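Local coordinates for protein putative anti-sigma factor antagonist TM_1081 (Thermotoga maritima, PDB 3F43) that probably acts, in its phosphorylated form, as an anti-anti-sigma factor that counteracts an anti-sigma factor and so releases a sigma factor from inhibition, at residues 15-20 against 24-29; 38-43 against 73-78; 54-59 against 113-118; 84-89 against 119-124. All coordinates share one frame; numbering follows the deposited sequence. Where two conformers were deposited one is given.

Interaction 1: residues 15-20 against 24-29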
loop_
_atom_site.group_PDB
_atom_site.type_symbol
_atom_site.label_atom_id
_atom_site.label_comp_id
_atom_site.label_asym_id
_atom_site.label_seq_id
_atom_site.Cartn_x
_atom_site.Cartn_y
_atom_site.Cartn_z
ATOM N N PRO A 15 1.736 -20.722 6.353
ATOM C CA PRO A 15 2.086 -21.198 7.715
ATOM C C PRO A 15 1.701 -20.237 8.829
ATOM O O PRO A 15 1.920 -19.034 8.731
ATOM C CB PRO A 15 3.584 -21.390 7.648
ATOM C CG PRO A 15 3.928 -21.305 6.160
ATOM C CD PRO A 15 2.938 -20.425 5.556
ATOM N N TYR A 16 1.059 -20.770 9.855
ATOM C CA TYR A 16 0.710 -19.989 11.044
ATOM C C TYR A 16 0.547 -20.872 12.256
ATOM O O TYR A 16 0.382 -22.109 12.135
ATOM C CB TYR A 16 -0.578 -19.151 10.835
ATOM C CG TYR A 16 -1.845 -19.956 10.882
ATOM C CD1 TYR A 16 -2.300 -20.609 9.759
ATOM C CD2 TYR A 16 -2.572 -20.094 12.075
ATOM C CE1 TYR A 16 -3.469 -21.346 9.801
ATOM C CE2 TYR A 16 -3.720 -20.835 12.133
ATOM C CZ TYR A 16 -4.167 -21.462 10.995
ATOM O OH TYR A 16 -5.315 -22.214 11.037
ATOM N N LYS A 17 0.555 -20.225 13.418
ATOM C CA LYS A 17 0.090 -20.862 14.629
ATOM C C LYS A 17 -0.641 -19.846 15.493
ATOM O O LYS A 17 -0.399 -18.673 15.378
ATOM C CB LYS A 17 1.239 -21.517 15.412
ATOM C CG LYS A 17 2.177 -20.594 16.089
ATOM C CD LYS A 17 3.113 -21.327 17.072
ATOM C CE LYS A 17 4.009 -22.327 16.395
ATOM N NZ LYS A 17 5.093 -22.796 17.312
ATOM N N ILE A 18 -1.556 -20.328 16.326
ATOM C CA ILE A 18 -2.253 -19.480 17.304
ATOM C C ILE A 18 -1.748 -19.810 18.688
ATOM O O ILE A 18 -1.812 -20.969 19.108
ATOM C CB ILE A 18 -3.764 -19.652 17.232
ATOM C CG1 ILE A 18 -4.231 -19.314 15.811
ATOM C CG2 ILE A 18 -4.453 -18.776 18.320
ATOM C CD1 ILE A 18 -5.690 -19.368 15.568
ATOM N N VAL A 19 -1.165 -18.814 19.356
ATOM C CA VAL A 19 -0.643 -18.980 20.717
ATOM C C VAL A 19 -1.318 -17.933 21.602
ATOM O O VAL A 19 -1.149 -16.749 21.358
ATOM C CB VAL A 19 0.895 -18.747 20.796
ATOM C CG1 VAL A 19 1.391 -18.937 22.234
ATOM C CG2 VAL A 19 1.657 -19.667 19.794
ATOM N N ASP A 20 -2.049 -18.353 22.637
ATOM C CA ASP A 20 -2.679 -17.382 23.565
ATOM C C ASP A 20 -3.422 -16.267 22.815
ATOM O O ASP A 20 -3.134 -15.076 23.005
ATOM C CB ASP A 20 -1.613 -16.713 24.460
ATOM C CG ASP A 20 -0.833 -17.708 25.302
ATOM O OD1 ASP A 20 -1.405 -18.763 25.668
ATOM O OD2 ASP A 20 0.356 -17.421 25.593
ATOM N N ILE A 24 0.111 -16.002 14.789
ATOM C CA ILE A 24 1.491 -15.776 14.374
ATOM C C ILE A 24 1.624 -16.289 12.938
ATOM O O ILE A 24 1.600 -17.521 12.673
ATOM C CB ILE A 24 2.483 -16.491 15.301
ATOM C CG1 ILE A 24 2.215 -16.127 16.779
ATOM C CG2 ILE A 24 3.942 -16.155 14.878
ATOM C CD1 ILE A 24 3.138 -16.829 17.787
ATOM N N LEU A 25 1.709 -15.338 12.009
ATOM C CA LEU A 25 1.823 -15.637 10.589
ATOM C C LEU A 25 3.288 -15.742 10.211
ATOM O O LEU A 25 4.073 -14.820 10.463
ATOM C CB LEU A 25 1.184 -14.524 9.740
ATOM C CG LEU A 25 -0.289 -14.209 10.006
ATOM C CD1 LEU A 25 -0.724 -12.910 9.251
ATOM C CD2 LEU A 25 -1.182 -15.426 9.737
HETATM N N MSE A 26 3.646 -16.844 9.573
HETATM C CA MSE A 26 5.031 -17.102 9.192
HETATM C C MSE A 26 5.177 -17.475 7.711
HETATM O O MSE A 26 5.553 -18.603 7.383
HETATM C CB MSE A 26 5.617 -18.186 10.064
HETATM C CG MSE A 26 5.644 -17.830 11.572
HETATM SE SE MSE A 26 5.956 -19.279 12.779
HETATM C CE MSE A 26 4.201 -20.098 12.667
ATOM N N PRO A 27 4.901 -16.502 6.809
ATOM C CA PRO A 27 5.075 -16.812 5.369
ATOM C C PRO A 27 6.489 -17.261 5.096
ATOM O O PRO A 27 7.450 -16.687 5.607
ATOM C CB PRO A 27 4.754 -15.491 4.662
ATOM C CG PRO A 27 4.893 -14.442 5.737
ATOM C CD PRO A 27 4.454 -15.122 7.023
ATOM N N ASN A 28 6.624 -18.319 4.313
ATOM C CA ASN A 28 7.937 -18.941 4.126
ATOM C C ASN A 28 8.546 -18.623 2.769
ATOM O O ASN A 28 9.624 -19.122 2.438
ATOM C CB ASN A 28 7.885 -20.454 4.367
ATOM C CG ASN A 28 6.910 -21.163 3.483
ATOM O OD1 ASN A 28 6.401 -20.603 2.520
ATOM N ND2 ASN A 28 6.607 -22.418 3.831
ATOM N N LYS A 29 7.828 -17.808 2.020
ATOM C CA LYS A 29 8.205 -17.323 0.725
ATOM C C LYS A 29 7.882 -15.832 0.591
ATOM O O LYS A 29 7.200 -15.203 1.408
ATOM C CB LYS A 29 7.419 -18.087 -0.359
ATOM C CG LYS A 29 7.778 -19.550 -0.485
ATOM C CD LYS A 29 6.925 -20.252 -1.556
ATOM C CE LYS A 29 5.554 -20.664 -1.022
ATOM N NZ LYS A 29 5.643 -21.814 -0.063
#

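Interaction 2: residues 38-43 against 73-78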
loop_
_atom_site.group_PDB
_atom_site.type_symbol
_atom_site.label_atom_id
_atom_site.label_comp_id
_atom_site.label_asym_id
_atom_site.label_seq_id
_atom_site.Cartn_x
_atom_site.Cartn_y
_atom_site.Cartn_z
ATOM N N LEU A 38 -3.901 -12.828 -2.664
ATOM C CA LEU A 38 -4.203 -14.156 -2.095
ATOM C C LEU A 38 -3.960 -14.199 -0.589
ATOM O O LEU A 38 -4.778 -14.735 0.175
ATOM C CB LEU A 38 -3.333 -15.212 -2.785
ATOM C CG LEU A 38 -3.609 -16.671 -2.405
ATOM C CD1 LEU A 38 -4.985 -17.105 -2.894
ATOM C CD2 LEU A 38 -2.559 -17.575 -2.990
ATOM N N PHE A 39 -2.828 -13.639 -0.161
ATOM C CA PHE A 39 -2.468 -13.602 1.248
ATOM C C PHE A 39 -3.426 -12.720 2.047
ATOM O O PHE A 39 -3.896 -13.100 3.124
ATOM C CB PHE A 39 -0.992 -13.164 1.372
ATOM C CG PHE A 39 -0.446 -13.202 2.793
ATOM C CD1 PHE A 39 -0.042 -14.382 3.364
ATOM C CD2 PHE A 39 -0.363 -12.049 3.521
ATOM C CE1 PHE A 39 0.485 -14.392 4.662
ATOM C CE2 PHE A 39 0.156 -12.059 4.828
ATOM C CZ PHE A 39 0.551 -13.228 5.373
ATOM N N LYS A 40 -3.698 -11.534 1.527
ATOM C CA LYS A 40 -4.615 -10.591 2.179
ATOM C C LYS A 40 -5.995 -11.237 2.405
ATOM O O LYS A 40 -6.530 -11.211 3.522
ATOM C CB LYS A 40 -4.752 -9.348 1.297
ATOM C CG LYS A 40 -5.592 -8.227 1.927
ATOM C CD LYS A 40 -7.052 -8.352 1.551
ATOM C CE LYS A 40 -7.799 -7.066 1.814
ATOM N NZ LYS A 40 -9.227 -7.295 1.484
ATOM N N LYS A 41 -6.549 -11.818 1.350
ATOM C CA LYS A 41 -7.868 -12.448 1.429
ATOM C C LYS A 41 -7.870 -13.554 2.460
ATOM O O LYS A 41 -8.776 -13.651 3.248
ATOM C CB LYS A 41 -8.313 -12.953 0.071
ATOM C CG LYS A 41 -9.706 -13.513 0.078
ATOM C CD LYS A 41 -10.206 -13.774 -1.331
ATOM C CE LYS A 41 -11.373 -14.765 -1.337
ATOM N NZ LYS A 41 -12.425 -14.466 -0.306
ATOM N N TRP A 42 -6.793 -14.318 2.496
ATOM C CA TRP A 42 -6.634 -15.400 3.471
ATOM C C TRP A 42 -6.576 -14.882 4.923
ATOM O O TRP A 42 -7.336 -15.390 5.789
ATOM C CB TRP A 42 -5.417 -16.248 3.113
ATOM C CG TRP A 42 -5.085 -17.346 4.097
ATOM C CD1 TRP A 42 -5.718 -18.551 4.232
ATOM C CD2 TRP A 42 -4.066 -17.311 5.082
ATOM N NE1 TRP A 42 -5.138 -19.283 5.235
ATOM C CE2 TRP A 42 -4.107 -18.562 5.765
ATOM C CE3 TRP A 42 -3.077 -16.387 5.422
ATOM C CZ2 TRP A 42 -3.231 -18.872 6.796
ATOM C CZ3 TRP A 42 -2.207 -16.701 6.448
ATOM C CH2 TRP A 42 -2.287 -17.951 7.112
ATOM N N VAL A 43 -5.820 -13.813 5.162
ATOM C CA VAL A 43 -5.725 -13.273 6.524
ATOM C C VAL A 43 -7.103 -12.736 6.968
ATOM O O VAL A 43 -7.554 -12.974 8.093
ATOM C CB VAL A 43 -4.630 -12.182 6.645
ATOM C CG1 VAL A 43 -4.732 -11.455 8.035
ATOM C CG2 VAL A 43 -3.219 -12.799 6.381
ATOM N N ILE A 73 -0.053 -5.049 4.198
ATOM C CA ILE A 73 0.291 -4.684 5.560
ATOM C C ILE A 73 -0.569 -3.515 6.057
ATOM O O ILE A 73 -1.124 -3.544 7.169
ATOM C CB ILE A 73 1.777 -4.380 5.683
ATOM C CG1 ILE A 73 2.555 -5.686 5.473
ATOM C CG2 ILE A 73 2.115 -3.726 7.022
ATOM C CD1 ILE A 73 4.064 -5.478 5.378
ATOM N N VAL A 74 -0.722 -2.510 5.202
ATOM C CA VAL A 74 -1.549 -1.367 5.516
ATOM C C VAL A 74 -2.997 -1.769 5.734
ATOM O O VAL A 74 -3.630 -1.277 6.651
ATOM C CB VAL A 74 -1.382 -0.250 4.456
ATOM C CG1 VAL A 74 -2.504 0.816 4.568
ATOM C CG2 VAL A 74 0.006 0.367 4.563
ATOM N N ASN A 75 -3.517 -2.663 4.881
ATOM C CA ASN A 75 -4.901 -3.083 5.040
ATOM C C ASN A 75 -5.118 -3.817 6.353
ATOM O O ASN A 75 -6.139 -3.633 7.029
ATOM C CB ASN A 75 -5.324 -3.965 3.877
ATOM C CG ASN A 75 -5.650 -3.170 2.640
ATOM O OD1 ASN A 75 -6.159 -2.058 2.717
ATOM N ND2 ASN A 75 -5.371 -3.761 1.491
ATOM N N ILE A 76 -4.179 -4.671 6.723
ATOM C CA ILE A 76 -4.242 -5.380 8.009
ATOM C C ILE A 76 -4.175 -4.407 9.193
ATOM O O ILE A 76 -4.968 -4.484 10.157
ATOM C CB ILE A 76 -3.123 -6.462 8.133
ATOM C CG1 ILE A 76 -3.342 -7.548 7.096
ATOM C CG2 ILE A 76 -3.077 -7.101 9.544
ATOM C CD1 ILE A 76 -2.113 -8.461 6.921
ATOM N N LEU A 77 -3.243 -3.482 9.081
ATOM C CA LEU A 77 -3.071 -2.468 10.095
ATOM C C LEU A 77 -4.340 -1.645 10.301
ATOM O O LEU A 77 -4.753 -1.392 11.442
ATOM C CB LEU A 77 -1.919 -1.536 9.719
ATOM C CG LEU A 77 -1.663 -0.381 10.669
ATOM C CD1 LEU A 77 -1.484 -0.822 12.167
ATOM C CD2 LEU A 77 -0.458 0.381 10.189
ATOM N N LYS A 78 -4.972 -1.238 9.193
ATOM C CA LYS A 78 -6.215 -0.476 9.243
ATOM C C LYS A 78 -7.315 -1.260 9.936
ATOM O O LYS A 78 -8.011 -0.736 10.785
ATOM C CB LYS A 78 -6.670 -0.085 7.828
ATOM C CG LYS A 78 -5.872 1.047 7.225
ATOM C CD LYS A 78 -6.109 1.190 5.686
ATOM C CE LYS A 78 -7.494 1.632 5.316
ATOM N NZ LYS A 78 -7.540 1.998 3.841
#

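Interaction 3: residues 54-59 against 113-118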
loop_
_atom_site.group_PDB
_atom_site.type_symbol
_atom_site.label_atom_id
_atom_site.label_comp_id
_atom_site.label_asym_id
_atom_site.label_seq_id
_atom_site.Cartn_x
_atom_site.Cartn_y
_atom_site.Cartn_z
ATOM N N LYS A 54 -5.431 -9.983 17.033
ATOM C CA LYS A 54 -4.065 -9.896 17.538
ATOM C C LYS A 54 -3.196 -10.747 16.610
ATOM O O LYS A 54 -3.345 -11.981 16.575
ATOM C CB LYS A 54 -3.947 -10.381 18.978
ATOM C CG LYS A 54 -4.739 -9.587 20.011
ATOM C CD LYS A 54 -4.657 -10.243 21.407
ATOM N N ILE A 55 -2.329 -10.089 15.845
ATOM C CA ILE A 55 -1.561 -10.735 14.777
ATOM C C ILE A 55 -0.124 -10.279 14.778
ATOM O O ILE A 55 0.165 -9.096 14.914
ATOM C CB ILE A 55 -2.179 -10.437 13.356
ATOM C CG1 ILE A 55 -3.628 -10.971 13.319
ATOM C CG2 ILE A 55 -1.321 -10.987 12.213
ATOM C CD1 ILE A 55 -4.262 -10.941 11.931
ATOM N N PHE A 56 0.779 -11.254 14.663
ATOM C CA PHE A 56 2.187 -11.008 14.407
ATOM C C PHE A 56 2.434 -11.432 12.956
ATOM O O PHE A 56 2.156 -12.584 12.596
ATOM C CB PHE A 56 3.123 -11.849 15.264
ATOM C CG PHE A 56 3.045 -11.628 16.746
ATOM C CD1 PHE A 56 2.366 -10.554 17.330
ATOM C CD2 PHE A 56 3.704 -12.535 17.598
ATOM C CE1 PHE A 56 2.322 -10.398 18.713
ATOM C CE2 PHE A 56 3.670 -12.374 18.959
ATOM C CZ PHE A 56 2.981 -11.286 19.526
ATOM N N LEU A 57 3.009 -10.552 12.142
ATOM C CA LEU A 57 3.430 -10.933 10.820
ATOM C C LEU A 57 4.957 -11.087 10.889
ATOM O O LEU A 57 5.727 -10.115 10.942
ATOM C CB LEU A 57 2.975 -9.932 9.752
ATOM C CG LEU A 57 3.556 -10.143 8.348
ATOM C CD1 LEU A 57 3.167 -11.555 7.827
ATOM C CD2 LEU A 57 3.044 -9.038 7.436
ATOM N N VAL A 58 5.376 -12.345 10.927
ATOM C CA VAL A 58 6.770 -12.718 11.054
ATOM C C VAL A 58 7.387 -12.727 9.646
ATOM O O VAL A 58 6.895 -13.418 8.743
ATOM C CB VAL A 58 6.910 -14.079 11.741
ATOM C CG1 VAL A 58 8.421 -14.499 11.787
ATOM C CG2 VAL A 58 6.318 -14.036 13.178
ATOM N N LEU A 59 8.446 -11.951 9.493
ATOM C CA LEU A 59 9.077 -11.682 8.201
ATOM C C LEU A 59 10.456 -12.339 7.988
ATOM O O LEU A 59 11.176 -12.035 7.053
ATOM C CB LEU A 59 9.151 -10.149 8.010
ATOM C CG LEU A 59 7.811 -9.434 7.974
ATOM C CD1 LEU A 59 7.978 -7.903 8.001
ATOM C CD2 LEU A 59 7.092 -9.846 6.720
ATOM N N ASP A 113 12.315 -7.462 16.921
ATOM C CA ASP A 113 13.365 -8.307 16.358
ATOM C C ASP A 113 12.995 -9.787 16.450
ATOM O O ASP A 113 13.398 -10.564 15.582
ATOM C CB ASP A 113 14.694 -8.107 17.065
ATOM C CG ASP A 113 15.377 -6.803 16.712
ATOM O OD1 ASP A 113 15.039 -6.168 15.687
ATOM O OD2 ASP A 113 16.296 -6.441 17.481
ATOM N N THR A 114 12.228 -10.157 17.476
ATOM C CA THR A 114 11.933 -11.564 17.778
ATOM C C THR A 114 10.514 -11.771 18.298
ATOM O O THR A 114 9.878 -10.841 18.799
ATOM C CB THR A 114 12.898 -12.173 18.825
ATOM O OG1 THR A 114 12.595 -11.666 20.143
ATOM C CG2 THR A 114 14.374 -11.873 18.467
ATOM N N ILE A 115 10.026 -12.992 18.134
ATOM C CA ILE A 115 8.701 -13.365 18.549
ATOM C C ILE A 115 8.538 -13.232 20.086
ATOM O O ILE A 115 7.501 -12.750 20.539
ATOM C CB ILE A 115 8.326 -14.815 18.049
ATOM C CG1 ILE A 115 8.231 -14.823 16.522
ATOM C CG2 ILE A 115 7.019 -15.293 18.704
ATOM C CD1 ILE A 115 8.004 -16.250 15.897
ATOM N N SER A 116 9.557 -13.563 20.872
ATOM C CA SER A 116 9.402 -13.475 22.338
ATOM C C SER A 116 9.230 -12.030 22.760
ATOM O O SER A 116 8.427 -11.725 23.636
ATOM C CB SER A 116 10.544 -14.190 23.081
ATOM O OG SER A 116 11.808 -13.716 22.653
ATOM N N GLU A 117 9.937 -11.120 22.109
ATOM C CA GLU A 117 9.758 -9.697 22.390
ATOM C C GLU A 117 8.333 -9.235 22.105
ATOM O O GLU A 117 7.740 -8.512 22.901
ATOM C CB GLU A 117 10.744 -8.861 21.581
ATOM C CG GLU A 117 12.198 -9.048 22.025
ATOM C CD GLU A 117 13.216 -8.549 20.985
ATOM O OE1 GLU A 117 12.812 -8.000 19.936
ATOM O OE2 GLU A 117 14.426 -8.719 21.228
ATOM N N ALA A 118 7.783 -9.652 20.969
ATOM C CA ALA A 118 6.402 -9.294 20.598
ATOM C C ALA A 118 5.396 -9.859 21.603
ATOM O O ALA A 118 4.421 -9.190 21.982
ATOM C CB ALA A 118 6.063 -9.775 19.150
#

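Interaction 4: residues 84-89 against 119-124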
loop_
_atom_site.group_PDB
_atom_site.type_symbol
_atom_site.label_atom_id
_atom_site.label_comp_id
_atom_site.label_asym_id
_atom_site.label_seq_id
_atom_site.Cartn_x
_atom_site.Cartn_y
_atom_site.Cartn_z
ATOM N N GLY A 84 -9.368 -2.261 17.413
ATOM C CA GLY A 84 -8.663 -2.150 18.678
ATOM C C GLY A 84 -7.836 -3.351 19.081
ATOM O O GLY A 84 -7.669 -3.643 20.272
ATOM N N GLY A 85 -7.272 -4.022 18.099
ATOM C CA GLY A 85 -6.438 -5.183 18.355
ATOM C C GLY A 85 -4.977 -4.815 18.482
ATOM O O GLY A 85 -4.619 -3.690 18.856
ATOM N N PHE A 86 -4.120 -5.780 18.166
ATOM C CA PHE A 86 -2.696 -5.639 18.309
ATOM C C PHE A 86 -2.069 -6.157 17.004
ATOM O O PHE A 86 -2.356 -7.271 16.564
ATOM C CB PHE A 86 -2.171 -6.435 19.512
ATOM C CG PHE A 86 -0.690 -6.284 19.721
ATOM C CD1 PHE A 86 0.212 -7.111 19.086
ATOM C CD2 PHE A 86 -0.194 -5.267 20.510
ATOM C CE1 PHE A 86 1.569 -6.933 19.253
ATOM C CE2 PHE A 86 1.172 -5.093 20.676
ATOM C CZ PHE A 86 2.052 -5.929 20.037
ATOM N N PHE A 87 -1.265 -5.333 16.345
ATOM C CA PHE A 87 -0.537 -5.772 15.152
ATOM C C PHE A 87 0.952 -5.492 15.313
ATOM O O PHE A 87 1.351 -4.385 15.735
ATOM C CB PHE A 87 -1.083 -5.059 13.902
ATOM C CG PHE A 87 -0.508 -5.550 12.597
ATOM C CD1 PHE A 87 -0.272 -6.907 12.349
ATOM C CD2 PHE A 87 -0.279 -4.647 11.548
ATOM C CE1 PHE A 87 0.245 -7.325 11.099
ATOM C CE2 PHE A 87 0.192 -5.065 10.304
ATOM C CZ PHE A 87 0.464 -6.412 10.085
ATOM N N ALA A 88 1.793 -6.482 15.017
ATOM C CA ALA A 88 3.226 -6.249 14.985
ATOM C C ALA A 88 3.899 -6.951 13.846
ATOM O O ALA A 88 3.474 -8.031 13.452
ATOM C CB ALA A 88 3.916 -6.701 16.287
ATOM N N LEU A 89 4.923 -6.280 13.304
ATOM C CA LEU A 89 5.822 -6.881 12.333
ATOM C C LEU A 89 6.994 -7.435 13.125
ATOM O O LEU A 89 7.468 -6.802 14.059
ATOM C CB LEU A 89 6.299 -5.861 11.291
ATOM C CG LEU A 89 5.188 -5.112 10.563
ATOM C CD1 LEU A 89 5.740 -4.114 9.547
ATOM C CD2 LEU A 89 4.210 -6.077 9.901
HETATM N N MSE A 119 5.619 -11.098 22.017
HETATM C CA MSE A 119 4.710 -11.763 22.956
HETATM C C MSE A 119 4.696 -11.002 24.279
HETATM O O MSE A 119 3.637 -10.778 24.874
HETATM C CB MSE A 119 5.111 -13.219 23.216
HETATM C CG MSE A 119 4.778 -14.204 22.104
HETATM SE SE MSE A 119 2.864 -14.517 21.698
HETATM C CE MSE A 119 1.993 -13.536 23.161
ATOM N N GLU A 120 5.875 -10.580 24.712
ATOM C CA GLU A 120 5.984 -9.802 25.939
ATOM C C GLU A 120 5.166 -8.504 25.882
ATOM O O GLU A 120 4.535 -8.136 26.879
ATOM C CB GLU A 120 7.450 -9.518 26.243
ATOM C CG GLU A 120 8.197 -10.748 26.746
ATOM C CD GLU A 120 9.715 -10.591 26.700
ATOM O OE1 GLU A 120 10.195 -9.439 26.526
ATOM O OE2 GLU A 120 10.420 -11.627 26.829
ATOM N N GLU A 121 5.166 -7.812 24.747
ATOM C CA GLU A 121 4.345 -6.605 24.602
ATOM C C GLU A 121 2.840 -6.907 24.652
ATOM O O GLU A 121 2.093 -6.233 25.358
ATOM C CB GLU A 121 4.668 -5.844 23.311
ATOM C CG GLU A 121 3.730 -4.641 23.069
ATOM C CD GLU A 121 3.901 -3.503 24.072
ATOM O OE1 GLU A 121 4.743 -3.618 24.999
ATOM O OE2 GLU A 121 3.184 -2.484 23.916
ATOM N N VAL A 122 2.398 -7.920 23.912
ATOM C CA VAL A 122 0.966 -8.206 23.800
ATOM C C VAL A 122 0.369 -8.692 25.135
ATOM O O VAL A 122 -0.817 -8.492 25.399
ATOM C CB VAL A 122 0.662 -9.195 22.621
ATOM C CG1 VAL A 122 0.813 -10.625 23.066
ATOM C CG2 VAL A 122 -0.744 -8.943 22.054
ATOM N N ARG A 123 1.193 -9.300 25.985
ATOM C CA ARG A 123 0.780 -9.610 27.346
ATOM C C ARG A 123 0.639 -8.338 28.183
ATOM O O ARG A 123 -0.349 -8.179 28.905
ATOM C CB ARG A 123 1.788 -10.538 28.006
ATOM C CG ARG A 123 1.803 -11.927 27.431
ATOM C CD ARG A 123 3.082 -12.607 27.832
ATOM N NE ARG A 123 3.205 -13.950 27.278
ATOM C CZ ARG A 123 4.348 -14.630 27.216
ATOM N NH1 ARG A 123 5.487 -14.093 27.661
ATOM N NH2 ARG A 123 4.355 -15.851 26.693
ATOM N N ARG A 124 1.639 -7.459 28.103
ATOM C CA ARG A 124 1.611 -6.140 28.741
ATOM C C ARG A 124 3.030 -5.728 29.131
ATOM O O ARG A 124 3.617 -4.825 28.526
ATOM C CB ARG A 124 0.701 -6.115 29.978
#

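Interaction 1: residues 15-20 against 24-29
K17 and I24 form an antiparallel hydrogen-bonded pair, and their side chains lie side by side on one face of the sheet, pointing the same way, with K17 CG 4.2 Å from I24 CB. Two backbone bonds join them, I24 N to K17 O at 2.8 Å and K17 N to I24 O at 3.0 Å; beyond the strand ends M26 N still gives to P15 O at 2.9 Å. Selenomethionine M26 bends back at its last torsion (chi3 -75°), bringing CE to 3.7 Å from K17 N, while the lysine chain slants across it. At the other end V19 CG2 slants against I24 CD1, 3.8 Å away. Y16 and L25, the non-hydrogen-bonded pair, occupy the other face. They touch through Y16 CB and L25 CD2 at 3.9 Å, because the tyrosine CG stands between its backbone N and carbonyl carbon (chi1 75°) and the ring leads away from L25. The P15 ring packs against the carbonyl of M26 and meets the N28 amide crosswise, CG to ND2 3.7 Å; K29 NZ donates to N28 OD1. Strand 16-19 is outermost in the sheet of this chain, while strand 22-25 pairs on its other side with strand 54-58, in parallel, through backbone bonds of L25 with F56 and V58. I24 packs on F56 and V58; on the opposite face L25 lies beneath F39, W42, V43 and F47 of helix 36-48.

Interaction 2: residues 38-43 against 73-78
Segments 38-43 and 73-78, on helices 36-48 and 67-83, run side by side in the same general direction; their nearest CA atoms are those of K40 and I76, 7.8 Å apart. The contact is slight, some 170 Å² in all, and consists of two side-chain pairs. In the buried pair, V43 CG1 meets I76 CD1 at 4.1 Å, the two side chains crossing at about a right angle. I76 reaches across with its longer branch, extended at chi2 (166°), so a single terminal methyl does the touching. V43 uses its two methyls differently: CG1 faces the other helix, whereas CG2 lies 3.8 Å above the plane of the F39 ring, offset toward its rim. The second pair is partly exposed. K40 sets off with CG anti to the backbone N but kinks at chi2 (-91°), and its CE passes N75 ND2 at 4.1 Å, again nearly perpendicular. The lysine methylene crosses the amide rather than bonding to it; the ammonium group of K40 makes a cation-pi interaction with F44. Below, V43 rests on L25 and I55, and I76 on F87, while V74 and K78 pack against S67 and F68 of the second subunit. Two neighbouring helices on one face of a mixed sheet, each linking parallel strands in a beta-alpha-beta crossover, are characteristic of the STAS domain with its SpoIIAA-like fold.

Interaction 3: residues 54-59 against 113-118
F56 has its CG anti to the carbonyl carbon (chi1 -63°), and a chi2 of only -12° turns the ring so that one face receives the methyl of A118. The CB of A118 stands 3.6 Å from the centroid of the F56 ring and 19° off its normal, a CH-pi contact shifted toward the far rim, where F56 CZ and CE2 are each 3.5 Å from A118 CB. One helical turn earlier I115, extended to its end, crosses V58 at about a right angle: V58 CG2 lies 3.9 Å from I115 CD1 and equally far from I115 CG1. The other branch, I115 CG2, approaches F56 CE2 more loosely at 4.4 Å. Thus alternate residues of strand 54-58 meet residues one turn apart on helix 115-123. T114 is the N-cap of that helix, and E117 OE1 curls back to accept weak bonds from the backbone N atoms of D113 and T114. I24, V90 and F86 also surround F56. I55 and L57 face helix 36-48 instead, so strand 54-58 is covered on both faces, the layered alpha/beta arrangement of the STAS fold with its C-terminal helix across the sheet from helices 36-48 and 67-83.

Interaction 4: residues 84-89 against 119-124
Aromatic contact comes first: F86 offers a ring face to V122, whose CG2 lies 3.9 Å from the centroid of the F86 ring and 25° off the normal. This CH-pi contact is pushed toward the root of the ring, since V122 CG2 is 3.5 Å from F86 CG and 3.6 Å from F86 CD1. Valine achieves it with an uncommon first torsion (chi1 86°), which puts CG2 anti to the backbone N and CG1 between N and the carbonyl carbon. The CA-CB bond of F86 is directed toward the helix, and the CA atoms of F86 and V122 are 7.1 Å apart.

Aliphatic packing at the other end of the ring comes from E121. Its CG touches F86 CE2 at 3.5 Å and F86 CZ at 3.7 Å, approaching obliquely. The glutamate chain bends at chi2 and crosses the phenylalanine at about a right angle, with the carboxylate plane turned 44° from that of the ring. So the glutamate packs through its methylene at the surface, E121 itself being exposed.

Backbone bonds hold each side in place: R123 N bonds to M119 O inside the helix, and F86 bonds to I55 of adjacent strand 54-58 and to N53 just before it. G84, with positive phi, follows the end of helix 67-83 just ahead of the strand.

F56 and Y112 flank F86 on the sheet, and E121 also rests on Y112. The last turn of helix 115-123 therefore lies over the start of strand 86-90 and the end of edge strand 110-112, continuing the layer that the C-terminal helix of the STAS domain forms on this face of the sheet.

In the fold
From the N terminus, interaction 1 closes the shortest loop, the hairpin of strands 16-19 and 22-25, and is complete before any other contact opens. Interaction 2 then spans from helix 36-48 to helix 67-83, enclosing strand 54-58. That strand opens interaction 3, which closes only at helix 115-123, so interactions 2 and 3 cross. Interaction 4 starts at strand 86-90 after interaction 2 has closed, and it crosses interaction 3 by ending farther along the same C-terminal helix. Interactions 1, 3 and 4 all reach one sheet, and interactions 2 and 3 pack on its opposite faces, tying hairpin, paired helices and C-terminal helix into a single domain.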